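Local atomic coordinates of kinesin-like protein Nod (Drosophila melanogaster, PDB entry 3DC4), a protein that binds microtubules and hydrolyses ATP through its kinesin motor domain, and is required for segregating non-exchange chromosomes in meiosis. Residues N61-D66 against S324-G329; Q95-A100 against R236-D241; A154-I159 against S220-T225. All coordinates share one frame; numbering follows the deposited sequence.

Contact 1: residues N61-D66 against S324-G329; sequences NEFHFD and STLRFG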
ATOM      1  N   ASN A  61     -21.255   5.793  14.621  1.00 24.98           N
ATOM      2  CA  ASN A  61     -20.378   4.665  14.901  1.00 23.54           C
ATOM      3  C   ASN A  61     -18.989   5.177  15.226  1.00 22.64           C
ATOM      4  O   ASN A  61     -18.461   6.041  14.532  1.00 21.25           O
ATOM      5  CB  ASN A  61     -20.299   3.735  13.693  1.00 23.30           C
ATOM      6  CG  ASN A  61     -21.630   3.115  13.356  1.00 22.97           C
ATOM      7  OD1 ASN A  61     -22.146   2.283  14.105  1.00 27.38           O
ATOM      8  ND2 ASN A  61     -22.200   3.517  12.237  1.00 22.09           N
ATOM      9  N   GLU A  62     -18.388   4.622  16.267  1.00 23.38           N
ATOM     10  CA  GLU A  62     -17.059   5.047  16.672  1.00 23.67           C
ATOM     11  C   GLU A  62     -15.998   4.074  16.158  1.00 22.70           C
ATOM     12  O   GLU A  62     -16.088   2.869  16.367  1.00 23.51           O
ATOM     13  CB  GLU A  62     -17.016   5.157  18.193  1.00 28.32           C
ATOM     14  CG  GLU A  62     -15.898   6.022  18.734  1.00 33.50           C
ATOM     15  CD  GLU A  62     -16.191   6.500  20.149  1.00 36.00           C
ATOM     16  OE1 GLU A  62     -17.079   7.359  20.312  1.00 38.82           O
ATOM     17  OE2 GLU A  62     -15.545   6.004  21.092  1.00 38.46           O
ATOM     18  N   PHE A  63     -14.996   4.608  15.474  1.00 19.89           N
ATOM     19  CA  PHE A  63     -13.923   3.796  14.914  1.00 19.28           C
ATOM     20  C   PHE A  63     -12.578   4.158  15.529  1.00 19.44           C
ATOM     21  O   PHE A  63     -12.263   5.341  15.709  1.00 19.40           O
ATOM     22  CB  PHE A  63     -13.872   4.001  13.402  1.00 18.96           C
ATOM     23  CG  PHE A  63     -15.074   3.471  12.690  1.00 18.90           C
ATOM     24  CD1 PHE A  63     -15.186   2.116  12.404  1.00 19.38           C
ATOM     25  CD2 PHE A  63     -16.109   4.320  12.329  1.00 18.02           C
ATOM     26  CE1 PHE A  63     -16.317   1.614  11.769  1.00 20.37           C
ATOM     27  CE2 PHE A  63     -17.244   3.829  11.694  1.00 18.52           C
ATOM     28  CZ  PHE A  63     -17.346   2.472  11.413  1.00 17.54           C
ATOM     29  N   HIS A  64     -11.790   3.134  15.846  1.00 19.09           N
ATOM     30  CA  HIS A  64     -10.473   3.343  16.442  1.00 20.70           C
ATOM     31  C   HIS A  64      -9.389   2.614  15.680  1.00 18.89           C
ATOM     32  O   HIS A  64      -9.406   1.391  15.583  1.00 19.26           O
ATOM     33  CB  HIS A  64     -10.444   2.857  17.888  1.00 24.24           C
ATOM     34  CG  HIS A  64     -11.484   3.486  18.752  1.00 27.29           C
ATOM     35  ND1 HIS A  64     -12.741   2.946  18.917  1.00 32.04           N
ATOM     36  CD2 HIS A  64     -11.462   4.622  19.487  1.00 31.05           C
ATOM     37  CE1 HIS A  64     -13.449   3.723  19.716  1.00 30.12           C
ATOM     38  NE2 HIS A  64     -12.697   4.748  20.075  1.00 32.09           N
ATOM     39  N   PHE A  65      -8.431   3.364  15.161  1.00 17.29           N
ATOM     40  CA  PHE A  65      -7.332   2.758  14.428  1.00 19.82           C
ATOM     41  C   PHE A  65      -6.002   3.255  14.972  1.00 18.62           C
ATOM     42  O   PHE A  65      -5.926   3.702  16.111  1.00 19.73           O
ATOM     43  CB  PHE A  65      -7.467   3.095  12.956  1.00 22.51           C
ATOM     44  CG  PHE A  65      -8.789   2.700  12.384  1.00 26.80           C
ATOM     45  CD1 PHE A  65      -9.198   1.374  12.420  1.00 30.31           C
ATOM     46  CD2 PHE A  65      -9.643   3.650  11.847  1.00 29.71           C
ATOM     47  CE1 PHE A  65     -10.442   0.995  11.930  1.00 31.68           C
ATOM     48  CE2 PHE A  65     -10.894   3.280  11.354  1.00 32.07           C
ATOM     49  CZ  PHE A  65     -11.288   1.951  11.398  1.00 29.94           C
ATOM     50  N   ASP A  66      -4.953   3.170  14.165  1.00 17.58           N
ATOM     51  CA  ASP A  66      -3.641   3.624  14.608  1.00 17.64           C
ATOM     52  C   ASP A  66      -3.388   5.064  14.208  1.00 18.28           C
ATOM     53  O   ASP A  66      -2.553   5.742  14.805  1.00 19.82           O
ATOM     54  CB  ASP A  66      -2.549   2.748  14.011  1.00 18.92           C
ATOM     55  CG  ASP A  66      -2.641   1.317  14.489  1.00 21.62           C
ATOM     56  OD1 ASP A  66      -2.933   0.430  13.659  1.00 19.00           O
ATOM     57  OD2 ASP A  66      -2.442   1.081  15.698  1.00 24.73           O
ATOM     58  N   SER A 324     -18.525   0.979   4.864  1.00 14.76           N
ATOM     59  CA  SER A 324     -17.978  -0.312   4.447  1.00 15.42           C
ATOM     60  C   SER A 324     -16.464  -0.325   4.599  1.00 15.04           C
ATOM     61  O   SER A 324     -15.872  -1.285   5.101  1.00 13.51           O
ATOM     62  CB  SER A 324     -18.370  -0.599   2.992  1.00 16.54           C
ATOM     63  OG  SER A 324     -19.776  -0.757   2.867  1.00 18.78           O
ATOM     64  N   THR A 325     -15.853   0.772   4.179  1.00 14.58           N
ATOM     65  CA  THR A 325     -14.410   0.921   4.250  1.00 13.80           C
ATOM     66  C   THR A 325     -13.919   0.941   5.700  1.00 15.07           C
ATOM     67  O   THR A 325     -12.935   0.284   6.041  1.00 15.18           O
ATOM     68  CB  THR A 325     -13.995   2.218   3.528  1.00 15.12           C
ATOM     69  OG1 THR A 325     -14.246   2.093   2.122  1.00 16.32           O
ATOM     70  CG2 THR A 325     -12.529   2.501   3.731  1.00 13.62           C
ATOM     71  N   LEU A 326     -14.629   1.669   6.556  1.00 12.43           N
ATOM     72  CA  LEU A 326     -14.239   1.746   7.959  1.00 14.83           C
ATOM     73  C   LEU A 326     -14.479   0.415   8.682  1.00 16.15           C
ATOM     74  O   LEU A 326     -13.663   0.012   9.516  1.00 17.69           O
ATOM     75  CB  LEU A 326     -14.977   2.905   8.652  1.00 12.65           C
ATOM     76  CG  LEU A 326     -14.600   4.276   8.074  1.00 15.87           C
ATOM     77  CD1 LEU A 326     -15.555   5.351   8.554  1.00 14.32           C
ATOM     78  CD2 LEU A 326     -13.165   4.613   8.468  1.00 16.24           C
ATOM     79  N   ARG A 327     -15.575  -0.272   8.363  1.00 16.10           N
ATOM     80  CA  ARG A 327     -15.851  -1.553   9.008  1.00 17.05           C
ATOM     81  C   ARG A 327     -14.739  -2.546   8.655  1.00 18.11           C
ATOM     82  O   ARG A 327     -14.305  -3.329   9.498  1.00 18.28           O
ATOM     83  CB  ARG A 327     -17.234  -2.087   8.588  1.00 18.60           C
ATOM     84  CG  ARG A 327     -18.390  -1.349   9.274  1.00 20.33           C
ATOM     85  CD  ARG A 327     -19.744  -1.775   8.732  1.00 22.14           C
ATOM     86  NE  ARG A 327     -19.965  -3.207   8.887  1.00 25.09           N
ATOM     87  CZ  ARG A 327     -20.413  -3.787   9.995  1.00 28.02           C
ATOM     88  NH1 ARG A 327     -20.703  -3.060  11.064  1.00 29.61           N
ATOM     89  NH2 ARG A 327     -20.556  -5.102  10.032  1.00 30.83           N
ATOM     90  N   PHE A 328     -14.256  -2.499   7.418  1.00 17.07           N
ATOM     91  CA  PHE A 328     -13.178  -3.403   7.045  1.00 16.84           C
ATOM     92  C   PHE A 328     -11.936  -3.094   7.882  1.00 18.19           C
ATOM     93  O   PHE A 328     -11.217  -4.010   8.296  1.00 17.58           O
ATOM     94  CB  PHE A 328     -12.836  -3.285   5.556  1.00 19.49           C
ATOM     95  CG  PHE A 328     -11.648  -4.109   5.158  1.00 20.61           C
ATOM     96  CD1 PHE A 328     -11.772  -5.475   4.906  1.00 19.59           C
ATOM     97  CD2 PHE A 328     -10.383  -3.534   5.133  1.00 20.16           C
ATOM     98  CE1 PHE A 328     -10.647  -6.249   4.647  1.00 19.91           C
ATOM     99  CE2 PHE A 328      -9.260  -4.293   4.877  1.00 19.98           C
ATOM    100  CZ  PHE A 328      -9.389  -5.659   4.633  1.00 18.95           C
ATOM    101  N   GLY A 329     -11.685  -1.807   8.127  1.00 17.32           N
ATOM    102  CA  GLY A 329     -10.533  -1.405   8.921  1.00 20.16           C
ATOM    103  C   GLY A 329     -10.598  -2.011  10.311  1.00 22.97           C
ATOM    104  O   GLY A 329      -9.594  -2.462  10.860  1.00 23.06           O
TER
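The kinesin motor domain carries a small three-stranded antiparallel sheet beside its central sheet, and here the last strand of that small sheet, with the residues just after it, docks on helix 319-335, where Phe63 and Phe65 meet Leu326. The two phenylalanines, alternate residues of one extended segment, point to the same side, and no hydrogen bond links the segments. Phe63 presents a ring face: Leu326 CB stands 3.6 Å from the ring centroid, only 11° off the normal, in a CH-pi contact. CD1 of Leu326 lies over the same side of the ring, off its centre, 3.9 Å from Phe63 CE2, while the other methyl, CD2, turns to Phe65 and lies 3.9 Å from its CE2, so the leucine fork serves both rings. Phe63 keeps CG beside the backbone N and anti to the carbonyl carbon (chi1 -67°), a turn that brings its side chain across that of Leu326 at about a right angle. An alanine at Phe63 takes the ring away from Leu326 CB and would probably open a gap between strand and helix. Outside the two segments, Leu326 also packs on Leu56 and Val58 of strand 55-58 and on Val28 of strand 23-30. On another side of the helix Phe328 meets Tyr101 in an edge-to-face ring contact. Phe65 approaches the helix backbone itself: its CZ lies 3.6 Å from Leu326 O, which sits at the ring edge near its plane. Because Gly329 has no side chain, the ring also closes on the next turn, with Phe65 CE1 3.4 Å from Gly329 C.

Contact 2: residues Q95-A100 against R236-D241; sequences QCTALA and RMNIVD
Gln95 OE1 is gripped twice by Arg236, once from its backbone and once from its side chain. Arg236 N lies 2.8 Å from Gln95 OE1 and Arg236 NH2 3.1 Å from the same oxygen, both bent, weak hydrogen bonds. A bend at chi2 (-52°) folds Gln95 back to this position, its amide turned 65° from the guanidinium, while NE2 bonds to His234 O. From here two parallel strands run in register, their amides alternately donating across; the bond from Ala98 N to Asn238 O, 2.8 Å long, is nearly straight. On the face shared by Thr97 and Leu99, Asn238 ND2 donates to Thr97 OG1 at 3.0 Å, within the amide plane. ND2 also bonds Ser299 OG and OD1 bonds Thr225 OG1, so both ends of this buried amide are held and its rotation is fixed. Farther along that face Leu99 CG packs 3.8 Å from Val240 CB. Asp241, opening the DLAGSE switch II motif, bonds Ser109 OG of the P-loop near the bound magnesium. Strand 305-312 flanks Thr97 and Leu99, strand 220-229 lies beyond Val240, and on the face of Ala98 and Ile239 helices 108-112 and 127-141 pack against the sheet.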
ATOM      1  N   GLN A  95      10.239  -7.164   4.826  1.00 22.08           N
ATOM      2  CA  GLN A  95       9.327  -6.894   3.722  1.00 21.60           C
ATOM      3  C   GLN A  95       8.281  -5.921   4.262  1.00 21.43           C
ATOM      4  O   GLN A  95       7.840  -6.055   5.403  1.00 20.84           O
ATOM      5  CB  GLN A  95       8.655  -8.185   3.248  1.00 22.44           C
ATOM      6  CG  GLN A  95       9.612  -9.346   2.973  1.00 21.63           C
ATOM      7  CD  GLN A  95      10.754  -8.979   2.057  1.00 22.58           C
ATOM      8  OE1 GLN A  95      10.576  -8.237   1.083  1.00 19.80           O
ATOM      9  NE2 GLN A  95      11.943  -9.507   2.356  1.00 22.79           N
ATOM     10  N   CYS A  96       7.898  -4.943   3.444  1.00 20.09           N
ATOM     11  CA  CYS A  96       6.930  -3.924   3.849  1.00 19.12           C
ATOM     12  C   CYS A  96       5.860  -3.701   2.790  1.00 19.16           C
ATOM     13  O   CYS A  96       6.159  -3.668   1.596  1.00 18.53           O
ATOM     14  CB  CYS A  96       7.637  -2.587   4.099  1.00 18.93           C
ATOM     15  SG  CYS A  96       8.897  -2.597   5.396  1.00 21.44           S
ATOM     16  N   THR A  97       4.620  -3.514   3.235  1.00 16.82           N
ATOM     17  CA  THR A  97       3.512  -3.272   2.322  1.00 16.96           C
ATOM     18  C   THR A  97       2.629  -2.137   2.842  1.00 16.47           C
ATOM     19  O   THR A  97       2.224  -2.138   3.999  1.00 16.90           O
ATOM     20  CB  THR A  97       2.652  -4.537   2.151  1.00 16.32           C
ATOM     21  OG1 THR A  97       3.467  -5.594   1.621  1.00 16.44           O
ATOM     22  CG2 THR A  97       1.489  -4.276   1.206  1.00 17.18           C
ATOM     23  N   ALA A  98       2.371  -1.151   1.991  1.00 16.84           N
ATOM     24  CA  ALA A  98       1.509  -0.031   2.348  1.00 17.35           C
ATOM     25  C   ALA A  98       0.412  -0.117   1.297  1.00 18.08           C
ATOM     26  O   ALA A  98       0.672  -0.004   0.096  1.00 18.77           O
ATOM     27  CB  ALA A  98       2.265   1.305   2.254  1.00 19.02           C
ATOM     28  N   LEU A  99      -0.814  -0.332   1.755  1.00 14.97           N
ATOM     29  CA  LEU A  99      -1.938  -0.489   0.848  1.00 15.07           C
ATOM     30  C   LEU A  99      -3.080   0.485   1.065  1.00 14.10           C
ATOM     31  O   LEU A  99      -3.612   0.610   2.170  1.00 14.05           O
ATOM     32  CB  LEU A  99      -2.445  -1.935   0.936  1.00 17.60           C
ATOM     33  CG  LEU A  99      -3.648  -2.385   0.109  1.00 20.84           C
ATOM     34  CD1 LEU A  99      -3.588  -3.897  -0.054  1.00 22.69           C
ATOM     35  CD2 LEU A  99      -4.949  -1.962   0.787  1.00 19.80           C
ATOM     36  N   ALA A 100      -3.451   1.168  -0.012  1.00 11.95           N
ATOM     37  CA  ALA A 100      -4.543   2.124   0.032  1.00 13.13           C
ATOM     38  C   ALA A 100      -5.772   1.436  -0.548  1.00 15.30           C
ATOM     39  O   ALA A 100      -5.706   0.759  -1.584  1.00 14.64           O
ATOM     40  CB  ALA A 100      -4.204   3.374  -0.800  1.00 13.16           C
ATOM     41  N   ARG A 236      11.361  -5.730   0.091  1.00 20.02           N
ATOM     42  CA  ARG A 236      10.442  -5.040  -0.787  1.00 18.83           C
ATOM     43  C   ARG A 236       9.573  -4.034  -0.066  1.00 19.48           C
ATOM     44  O   ARG A 236       9.192  -4.239   1.085  1.00 18.64           O
ATOM     45  CB  ARG A 236       9.507  -6.052  -1.461  1.00 20.11           C
ATOM     46  CG  ARG A 236      10.173  -7.273  -2.104  1.00 20.36           C
ATOM     47  CD  ARG A 236       9.107  -8.328  -2.445  1.00 21.16           C
ATOM     48  NE  ARG A 236       9.634  -9.525  -3.099  1.00 23.35           N
ATOM     49  CZ  ARG A 236      10.360 -10.460  -2.491  1.00 22.82           C
ATOM     50  NH1 ARG A 236      10.788 -11.515  -3.177  1.00 24.61           N
ATOM     51  NH2 ARG A 236      10.660 -10.344  -1.202  1.00 23.00           N
ATOM     52  N   MET A 237       9.283  -2.932  -0.745  1.00 17.92           N
ATOM     53  CA  MET A 237       8.364  -1.947  -0.209  1.00 17.28           C
ATOM     54  C   MET A 237       7.269  -1.926  -1.257  1.00 16.09           C
ATOM     55  O   MET A 237       7.417  -1.316  -2.312  1.00 17.02           O
ATOM     56  CB  MET A 237       8.965  -0.543  -0.079  1.00 18.65           C
ATOM     57  CG  MET A 237       7.869   0.491   0.198  1.00 23.66           C
ATOM     58  SD  MET A 237       8.338   1.892   1.209  1.00 26.75           S
ATOM     59  CE  MET A 237       8.513   1.133   2.853  1.00 27.49           C
ATOM     60  N   ASN A 238       6.181  -2.625  -0.960  1.00 15.91           N
ATOM     61  CA  ASN A 238       5.051  -2.712  -1.864  1.00 15.38           C
ATOM     62  C   ASN A 238       4.085  -1.565  -1.627  1.00 15.38           C
ATOM     63  O   ASN A 238       3.514  -1.437  -0.544  1.00 16.14           O
ATOM     64  CB  ASN A 238       4.294  -4.018  -1.637  1.00 16.33           C
ATOM     65  CG  ASN A 238       5.184  -5.241  -1.774  1.00 16.52           C
ATOM     66  OD1 ASN A 238       5.752  -5.491  -2.840  1.00 19.42           O
ATOM     67  ND2 ASN A 238       5.322  -5.997  -0.694  1.00 17.43           N
ATOM     68  N   ILE A 239       3.901  -0.740  -2.649  1.00 12.88           N
ATOM     69  CA  ILE A 239       2.976   0.372  -2.579  1.00 15.25           C
ATOM     70  C   ILE A 239       1.781  -0.086  -3.393  1.00 16.06           C
ATOM     71  O   ILE A 239       1.840  -0.168  -4.629  1.00 16.82           O
ATOM     72  CB  ILE A 239       3.582   1.652  -3.189  1.00 15.34           C
ATOM     73  CG1 ILE A 239       4.843   2.037  -2.407  1.00 17.75           C
ATOM     74  CG2 ILE A 239       2.574   2.793  -3.133  1.00 16.70           C
ATOM     75  CD1 ILE A 239       4.610   2.233  -0.915  1.00 16.87           C
ATOM     76  N   VAL A 240       0.701  -0.407  -2.691  1.00 13.80           N
ATOM     77  CA  VAL A 240      -0.502  -0.905  -3.340  1.00 15.60           C
ATOM     78  C   VAL A 240      -1.633   0.111  -3.417  1.00 14.84           C
ATOM     79  O   VAL A 240      -2.008   0.720  -2.417  1.00 15.07           O
ATOM     80  CB  VAL A 240      -1.006  -2.155  -2.611  1.00 15.04           C
ATOM     81  CG1 VAL A 240      -2.101  -2.817  -3.421  1.00 19.46           C
ATOM     82  CG2 VAL A 240       0.158  -3.105  -2.372  1.00 18.53           C
ATOM     83  N   ASP A 241      -2.175   0.269  -4.618  1.00 14.87           N
ATOM     84  CA  ASP A 241      -3.259   1.204  -4.883  1.00 17.97           C
ATOM     85  C   ASP A 241      -4.389   0.354  -5.470  1.00 18.97           C
ATOM     86  O   ASP A 241      -4.399   0.054  -6.666  1.00 18.99           O
ATOM     87  CB  ASP A 241      -2.762   2.237  -5.894  1.00 19.54           C
ATOM     88  CG  ASP A 241      -3.769   3.326  -6.178  1.00 20.93           C
ATOM     89  OD1 ASP A 241      -3.506   4.115  -7.109  1.00 22.75           O
ATOM     90  OD2 ASP A 241      -4.806   3.418  -5.491  1.00 22.58           O
TER

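Contact 3: residues A154-I159 against S220-T225; sequences ASFIEI and SHAIVT
Ser155 with Thr225, Ile157 with Ile223 and Ile159 with His221 form the hydrogen-bonded pairs of an antiparallel ladder, each joined by two N-H to O bonds. The straightest runs from Ile157 N to Ile223 O, 3.0 Å. Between side chains, Ser220 OG donates to Glu158 OE2 at 2.6 Å, meeting its anti lone pair. That carboxylate also forms salt bridges with Arg206 through OE2 and Arg207 through OE1, which likely favours its charged form. At the other end a water sits 2.7 Å from Ser155 OG and donates to Ile223 O and Thr225 OG1, the latter also bonded to Asn238 OD1. Ser155 holds OG between its backbone N and carbonyl carbon (chi1 57°), facing this water, and also bonds His227 NE2. On the apolar face of Phe156 and Ala222, Val224 CG2 stands over the Phe156 ring centre, 3.7 Å from the centroid and 5° off the normal, and Ala222 CB lies 3.8 Å from Phe156 CE1. On the face of Ile157, Ile159 CD1 meets Ile223 CD1 at 3.7 Å, under helix 291-295. These strands belong to the kinesin motor's central sheet, and Ser220 and His221 end the SSRSH sequence of its first switch.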
ATOM      1  N   ALA A 154      12.451  -1.104  -9.249  1.00 20.87           N
ATOM      2  CA  ALA A 154      11.016  -0.900  -9.143  1.00 21.57           C
ATOM      3  C   ALA A 154      10.315  -1.844 -10.110  1.00 22.43           C
ATOM      4  O   ALA A 154      10.801  -2.083 -11.214  1.00 22.79           O
ATOM      5  CB  ALA A 154      10.658   0.547  -9.481  1.00 23.48           C
ATOM      6  N   SER A 155       9.195  -2.409  -9.667  1.00 20.53           N
ATOM      7  CA  SER A 155       8.374  -3.271 -10.501  1.00 21.35           C
ATOM      8  C   SER A 155       6.990  -2.637 -10.468  1.00 22.05           C
ATOM      9  O   SER A 155       6.647  -1.944  -9.508  1.00 20.74           O
ATOM     10  CB  SER A 155       8.345  -4.716  -9.978  1.00 20.53           C
ATOM     11  OG  SER A 155       7.882  -4.827  -8.645  1.00 22.92           O
ATOM     12  N   PHE A 156       6.220  -2.824 -11.535  1.00 23.19           N
ATOM     13  CA  PHE A 156       4.872  -2.260 -11.628  1.00 22.89           C
ATOM     14  C   PHE A 156       3.950  -3.353 -12.144  1.00 24.95           C
ATOM     15  O   PHE A 156       3.997  -3.733 -13.316  1.00 24.90           O
ATOM     16  CB  PHE A 156       4.855  -1.065 -12.593  1.00 24.05           C
ATOM     17  CG  PHE A 156       3.656  -0.149 -12.441  1.00 23.02           C
ATOM     18  CD1 PHE A 156       2.436  -0.627 -11.968  1.00 24.47           C
ATOM     19  CD2 PHE A 156       3.745   1.194 -12.811  1.00 24.64           C
ATOM     20  CE1 PHE A 156       1.320   0.214 -11.866  1.00 26.79           C
ATOM     21  CE2 PHE A 156       2.638   2.044 -12.715  1.00 25.72           C
ATOM     22  CZ  PHE A 156       1.420   1.548 -12.241  1.00 26.53           C
ATOM     23  N   ILE A 157       3.110  -3.859 -11.252  1.00 23.69           N
ATOM     24  CA  ILE A 157       2.174  -4.915 -11.589  1.00 24.95           C
ATOM     25  C   ILE A 157       0.741  -4.414 -11.475  1.00 24.99           C
ATOM     26  O   ILE A 157       0.406  -3.635 -10.576  1.00 23.10           O
ATOM     27  CB  ILE A 157       2.368  -6.116 -10.641  1.00 25.57           C
ATOM     28  CG1 ILE A 157       3.734  -6.755 -10.894  1.00 27.53           C
ATOM     29  CG2 ILE A 157       1.254  -7.136 -10.834  1.00 27.90           C
ATOM     30  CD1 ILE A 157       4.134  -7.762  -9.848  1.00 29.18           C
ATOM     31  N   GLU A 158      -0.097  -4.857 -12.404  1.00 25.00           N
ATOM     32  CA  GLU A 158      -1.506  -4.495 -12.412  1.00 26.51           C
ATOM     33  C   GLU A 158      -2.320  -5.779 -12.329  1.00 28.29           C
ATOM     34  O   GLU A 158      -1.971  -6.778 -12.952  1.00 27.07           O
ATOM     35  CB  GLU A 158      -1.858  -3.739 -13.701  1.00 29.06           C
ATOM     36  CG  GLU A 158      -3.358  -3.600 -13.967  1.00 31.58           C
ATOM     37  CD  GLU A 158      -3.663  -2.855 -15.256  1.00 32.02           C
ATOM     38  OE1 GLU A 158      -2.957  -3.079 -16.260  1.00 34.56           O
ATOM     39  OE2 GLU A 158      -4.620  -2.055 -15.269  1.00 32.84           O
ATOM     40  N   ILE A 159      -3.383  -5.753 -11.531  1.00 29.74           N
ATOM     41  CA  ILE A 159      -4.265  -6.905 -11.392  1.00 30.99           C
ATOM     42  C   ILE A 159      -5.624  -6.499 -11.951  1.00 34.37           C
ATOM     43  O   ILE A 159      -6.367  -5.750 -11.318  1.00 33.11           O
ATOM     44  CB  ILE A 159      -4.414  -7.338  -9.911  1.00 29.93           C
ATOM     45  CG1 ILE A 159      -3.044  -7.726  -9.347  1.00 27.95           C
ATOM     46  CG2 ILE A 159      -5.386  -8.516  -9.802  1.00 27.50           C
ATOM     47  CD1 ILE A 159      -3.074  -8.198  -7.903  1.00 29.08           C
ATOM     48  N   SER A 220      -9.203  -2.405 -11.497  1.00 38.20           N
ATOM     49  CA  SER A 220      -7.778  -2.454 -11.815  1.00 34.47           C
ATOM     50  C   SER A 220      -6.925  -2.013 -10.627  1.00 31.20           C
ATOM     51  O   SER A 220      -6.921  -0.840 -10.268  1.00 30.82           O
ATOM     52  CB  SER A 220      -7.485  -1.554 -13.017  1.00 34.63           C
ATOM     53  OG  SER A 220      -6.092  -1.450 -13.249  1.00 29.62           O
ATOM     54  N   HIS A 221      -6.200  -2.954 -10.029  1.00 28.58           N
ATOM     55  CA  HIS A 221      -5.341  -2.662  -8.883  1.00 26.98           C
ATOM     56  C   HIS A 221      -3.911  -2.454  -9.346  1.00 25.36           C
ATOM     57  O   HIS A 221      -3.471  -3.073 -10.315  1.00 23.53           O
ATOM     58  CB  HIS A 221      -5.380  -3.817  -7.884  1.00 28.60           C
ATOM     59  CG  HIS A 221      -6.763  -4.291  -7.574  1.00 30.96           C
ATOM     60  ND1 HIS A 221      -7.671  -3.528  -6.873  1.00 31.59           N
ATOM     61  CD2 HIS A 221      -7.404  -5.434  -7.907  1.00 32.94           C
ATOM     62  CE1 HIS A 221      -8.816  -4.184  -6.786  1.00 32.04           C
ATOM     63  NE2 HIS A 221      -8.680  -5.342  -7.407  1.00 33.18           N
ATOM     64  N   ALA A 222      -3.187  -1.576  -8.661  1.00 22.74           N
ATOM     65  CA  ALA A 222      -1.796  -1.319  -9.013  1.00 21.41           C
ATOM     66  C   ALA A 222      -0.880  -1.618  -7.845  1.00 21.84           C
ATOM     67  O   ALA A 222      -1.200  -1.317  -6.694  1.00 18.61           O
ATOM     68  CB  ALA A 222      -1.622   0.117  -9.459  1.00 20.31           C
ATOM     69  N   ILE A 223       0.263  -2.216  -8.158  1.00 20.33           N
ATOM     70  CA  ILE A 223       1.244  -2.562  -7.149  1.00 20.56           C
ATOM     71  C   ILE A 223       2.629  -2.153  -7.629  1.00 21.59           C
ATOM     72  O   ILE A 223       3.221  -2.813  -8.490  1.00 22.83           O
ATOM     73  CB  ILE A 223       1.242  -4.073  -6.874  1.00 21.26           C
ATOM     74  CG1 ILE A 223      -0.158  -4.497  -6.406  1.00 23.44           C
ATOM     75  CG2 ILE A 223       2.293  -4.416  -5.821  1.00 21.42           C
ATOM     76  CD1 ILE A 223      -0.435  -5.990  -6.504  1.00 27.47           C
ATOM     77  N   VAL A 224       3.130  -1.043  -7.106  1.00 19.23           N
ATOM     78  CA  VAL A 224       4.462  -0.584  -7.470  1.00 19.31           C
ATOM     79  C   VAL A 224       5.341  -0.969  -6.294  1.00 18.69           C
ATOM     80  O   VAL A 224       5.078  -0.598  -5.148  1.00 19.16           O
ATOM     81  CB  VAL A 224       4.509   0.941  -7.690  1.00 21.19           C
ATOM     82  CG1 VAL A 224       5.933   1.377  -7.975  1.00 19.64           C
ATOM     83  CG2 VAL A 224       3.613   1.321  -8.852  1.00 22.84           C
ATOM     84  N   THR A 225       6.376  -1.741  -6.580  1.00 16.73           N
ATOM     85  CA  THR A 225       7.269  -2.199  -5.538  1.00 17.17           C
ATOM     86  C   THR A 225       8.681  -1.681  -5.684  1.00 19.49           C
ATOM     87  O   THR A 225       9.289  -1.779  -6.753  1.00 20.02           O
ATOM     88  CB  THR A 225       7.317  -3.736  -5.503  1.00 17.54           C
ATOM     89  OG1 THR A 225       6.023  -4.235  -5.156  1.00 21.80           O
ATOM     90  CG2 THR A 225       8.339  -4.226  -4.486  1.00 15.83           C
TER
HETATM   91  O   HOH W   1       5.252  -4.760  -7.981  1.00 26.27           O

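Contact 2 lies deepest, its centre about 4 Å from the centre of the chain, contact 3 about 10 Å out, and contact 1 about 17 Å out, though its touching residues are still mostly buried. Contacts 2 and 3 belong to one sheet: strands 234-241 and 220-229 are neighbours, probably bonded between Thr225 OG1 and Asn238 OD1 (2.6 Å) and from Ile239 N to Val224 O. Their ladders differ, parallel in 95-100 against 236-241 and antiparallel in 154-159 against 220-225. Contact 1, on the opposite side of the chain's centre from contact 3, joins a strand to a helix by aromatic and aliphatic packing without cross-segment hydrogen bonds.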